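PDB 6FMH: membrane attack complex assembly inhibitor BGA71 from Borreliella bavariensis, which probably helps the Lyme disease spirochaete evade complement by inhibiting assembly of the membrane attack complex, as an outer surface protein. Local coordinates for residues A[66-71]-A[146-151]. Residues are numbered along the deposited sequence; the frame is centred on the assembly and turned at random.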
loop_
_atom_site.group_PDB
_atom_site.type_symbol
_atom_site.label_atom_id
_atom_site.label_comp_id
_atom_site.label_asym_id
_atom_site.label_seq_id
_atom_site.Cartn_x
_atom_site.Cartn_y
_atom_site.Cartn_z
ATOM N N TYR A 66 4.610 17.084 4.316
ATOM C CA TYR A 66 3.839 17.938 3.410
ATOM C C TYR A 66 2.438 18.083 3.900
ATOM O O TYR A 66 1.838 19.161 3.796
ATOM C CB TYR A 66 3.827 17.344 2.016
ATOM C CG TYR A 66 5.114 17.498 1.194
ATOM C CD1 TYR A 66 6.345 17.642 1.780
ATOM C CD2 TYR A 66 5.051 17.497 -0.188
ATOM C CE1 TYR A 66 7.481 17.753 1.031
ATOM C CE2 TYR A 66 6.174 17.629 -0.958
ATOM C CZ TYR A 66 7.397 17.770 -0.335
ATOM O OH TYR A 66 8.533 17.854 -1.102
ATOM N N SER A 67 1.877 16.990 4.390
ATOM C CA SER A 67 0.494 17.032 4.898
ATOM C C SER A 67 0.533 17.890 6.126
ATOM O O SER A 67 -0.437 18.582 6.403
ATOM C CB SER A 67 -0.097 15.624 5.205
ATOM O OG SER A 67 0.474 15.081 6.382
ATOM N N SER A 68 1.620 17.800 6.880
ATOM C CA SER A 68 1.747 18.559 8.113
ATOM C C SER A 68 1.853 20.057 7.877
ATOM O O SER A 68 1.290 20.866 8.615
ATOM C CB SER A 68 2.959 18.097 8.928
ATOM O OG SER A 68 2.768 16.788 9.496
ATOM N N LEU A 69 2.562 20.419 6.827
ATOM C CA LEU A 69 2.719 21.806 6.434
ATOM C C LEU A 69 1.751 22.193 5.338
ATOM O O LEU A 69 1.912 23.232 4.677
ATOM C CB LEU A 69 4.111 22.047 5.923
ATOM C CG LEU A 69 5.197 21.706 6.930
ATOM C CD1 LEU A 69 6.541 21.799 6.244
ATOM C CD2 LEU A 69 5.116 22.670 8.089
ATOM N N ASN A 70 0.687 21.415 5.192
ATOM C CA ASN A 70 -0.391 21.853 4.356
ATOM C C ASN A 70 -0.080 22.101 2.874
ATOM O O ASN A 70 -0.826 22.750 2.171
ATOM C CB ASN A 70 -0.926 23.081 5.004
ATOM C CG ASN A 70 -2.262 22.811 5.522
ATOM O OD1 ASN A 70 -3.164 22.533 4.741
ATOM N ND2 ASN A 70 -2.360 22.650 6.852
ATOM N N TYR A 71 0.995 21.506 2.422
ATOM C CA TYR A 71 1.388 21.539 1.065
ATOM C C TYR A 71 1.726 22.955 0.633
ATOM O O TYR A 71 1.689 23.272 -0.541
ATOM C CB TYR A 71 0.297 20.925 0.206
ATOM C CG TYR A 71 -0.159 19.561 0.676
ATOM C CD1 TYR A 71 0.482 18.399 0.240
ATOM C CD2 TYR A 71 -1.264 19.436 1.511
ATOM C CE1 TYR A 71 0.039 17.155 0.648
ATOM C CE2 TYR A 71 -1.704 18.190 1.924
ATOM C CZ TYR A 71 -1.041 17.051 1.494
ATOM O OH TYR A 71 -1.482 15.804 1.903
ATOM N N LYS A 146 -3.645 10.663 15.247
ATOM C CA LYS A 146 -3.532 11.731 16.253
ATOM C C LYS A 146 -2.049 12.123 16.463
ATOM O O LYS A 146 -1.641 13.329 16.367
ATOM C CB LYS A 146 -4.249 11.286 17.523
ATOM C CG LYS A 146 -5.754 11.310 17.363
ATOM C CD LYS A 146 -6.500 11.266 18.666
ATOM C CE LYS A 146 -8.009 11.118 18.446
ATOM N NZ LYS A 146 -8.581 12.148 17.523
ATOM N N THR A 147 -1.198 11.103 16.568
ATOM C CA THR A 147 0.250 11.329 16.699
ATOM C C THR A 147 0.734 12.252 15.588
ATOM O O THR A 147 1.419 13.253 15.849
ATOM C CB THR A 147 1.035 10.014 16.754
ATOM O OG1 THR A 147 0.634 9.266 17.928
ATOM C CG2 THR A 147 2.513 10.269 16.856
ATOM N N ARG A 148 0.361 11.931 14.356
ATOM C CA ARG A 148 0.805 12.706 13.244
ATOM C C ARG A 148 0.255 14.146 13.320
ATOM O O ARG A 148 0.940 15.132 12.920
ATOM C CB ARG A 148 0.397 12.093 11.938
ATOM C CG ARG A 148 0.942 12.949 10.799
ATOM C CD ARG A 148 0.930 12.278 9.485
ATOM N NE ARG A 148 -0.425 12.179 9.005
ATOM C CZ ARG A 148 -0.771 11.652 7.848
ATOM N NH1 ARG A 148 0.129 11.186 7.013
ATOM N NH2 ARG A 148 -2.041 11.596 7.538
ATOM N N GLN A 149 -0.984 14.280 13.805
ATOM C CA GLN A 149 -1.546 15.628 14.003
ATOM C C GLN A 149 -0.707 16.405 14.996
ATOM O O GLN A 149 -0.570 17.600 14.867
ATOM C CB GLN A 149 -3.029 15.554 14.440
ATOM C CG GLN A 149 -4.005 15.368 13.296
ATOM C CD GLN A 149 -5.354 14.860 13.779
ATOM O OE1 GLN A 149 -5.867 15.304 14.811
ATOM N NE2 GLN A 149 -5.940 13.912 13.031
ATOM N N ASN A 150 -0.283 15.748 16.076
ATOM C CA ASN A 150 0.423 16.484 17.140
ATOM C C ASN A 150 1.760 16.861 16.638
ATOM O O ASN A 150 2.192 17.990 16.831
ATOM C CB ASN A 150 0.550 15.691 18.434
ATOM C CG ASN A 150 -0.781 15.320 19.030
ATOM O OD1 ASN A 150 -0.944 14.228 19.604
ATOM N ND2 ASN A 150 -1.734 16.214 18.952
ATOM N N PHE A 151 2.399 15.961 15.916
ATOM C CA PHE A 151 3.629 16.334 15.220
ATOM C C PHE A 151 3.462 17.554 14.297
ATOM O O PHE A 151 4.300 18.414 14.256
ATOM C CB PHE A 151 4.158 15.147 14.408
ATOM C CG PHE A 151 5.242 15.524 13.431
ATOM C CD1 PHE A 151 6.604 15.593 13.828
ATOM C CD2 PHE A 151 4.928 15.826 12.121
ATOM C CE1 PHE A 151 7.593 15.956 12.920
ATOM C CE2 PHE A 151 5.916 16.177 11.228
ATOM C CZ PHE A 151 7.249 16.254 11.614
#
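Two consecutive serines from the last turn of helix 55-68, Ser67 and Ser68, meet Arg148 and Phe151, which lie about one turn apart on helix 127-163. The contact is small, burying 139 Å² over both sides, and the two segments share packing contacts alone. Ser68 points toward the opposing helix and sets its hydroxyl against the rim of the phenyl ring: OG of Ser68 lies in the ring plane, 3.5 Å from CD2 of Phe151. With CG anti to the backbone N (chi1 167°), the ring of Phe151 swings toward the other helix and offers its CD2-CE2 edge. Next to it, OG of Ser67 rests over one face of the Arg148 guanidinium, offset toward its rim and 3.9 Å from CZ of Arg148. The arginine chain leaves its helix extended and then bends at chi3 (72°), which turns the flat group broadside to the serine.

Both hydroxyls are satisfied within their own helix, Ser67 OG by the carbonyls of Arg63 and Thr64 and Ser68 OG by that of Thr64, and meet Arg148 and Phe151 by contact alone.

Immediately beyond the serines the helix ends in a Schellman motif, with Asn70 at positive phi as the C-prime residue. Tyr71 N bonds to Tyr66 O at 2.8 Å, while the bond from Asn70 N to Ser67 O is weak.

Within this all-helical Borrelia BbCRASP-1-family domain, the contact is plain helix-end packing: helix 55-68 abuts helix 127-163 about midway, at Arg148 to Ala152, and farther along Leu69 packs on Leu155 and Ile159 while Asn156 ND2 hydrogen-bonds to the carbonyl of Ser68. Helix 90-123 adds Val104 and Ile107 against Phe151 and a weak hydrogen bond from Gln108 to the guanidinium, which also forms a long, weak ion pair with Glu27 of helix 12-36.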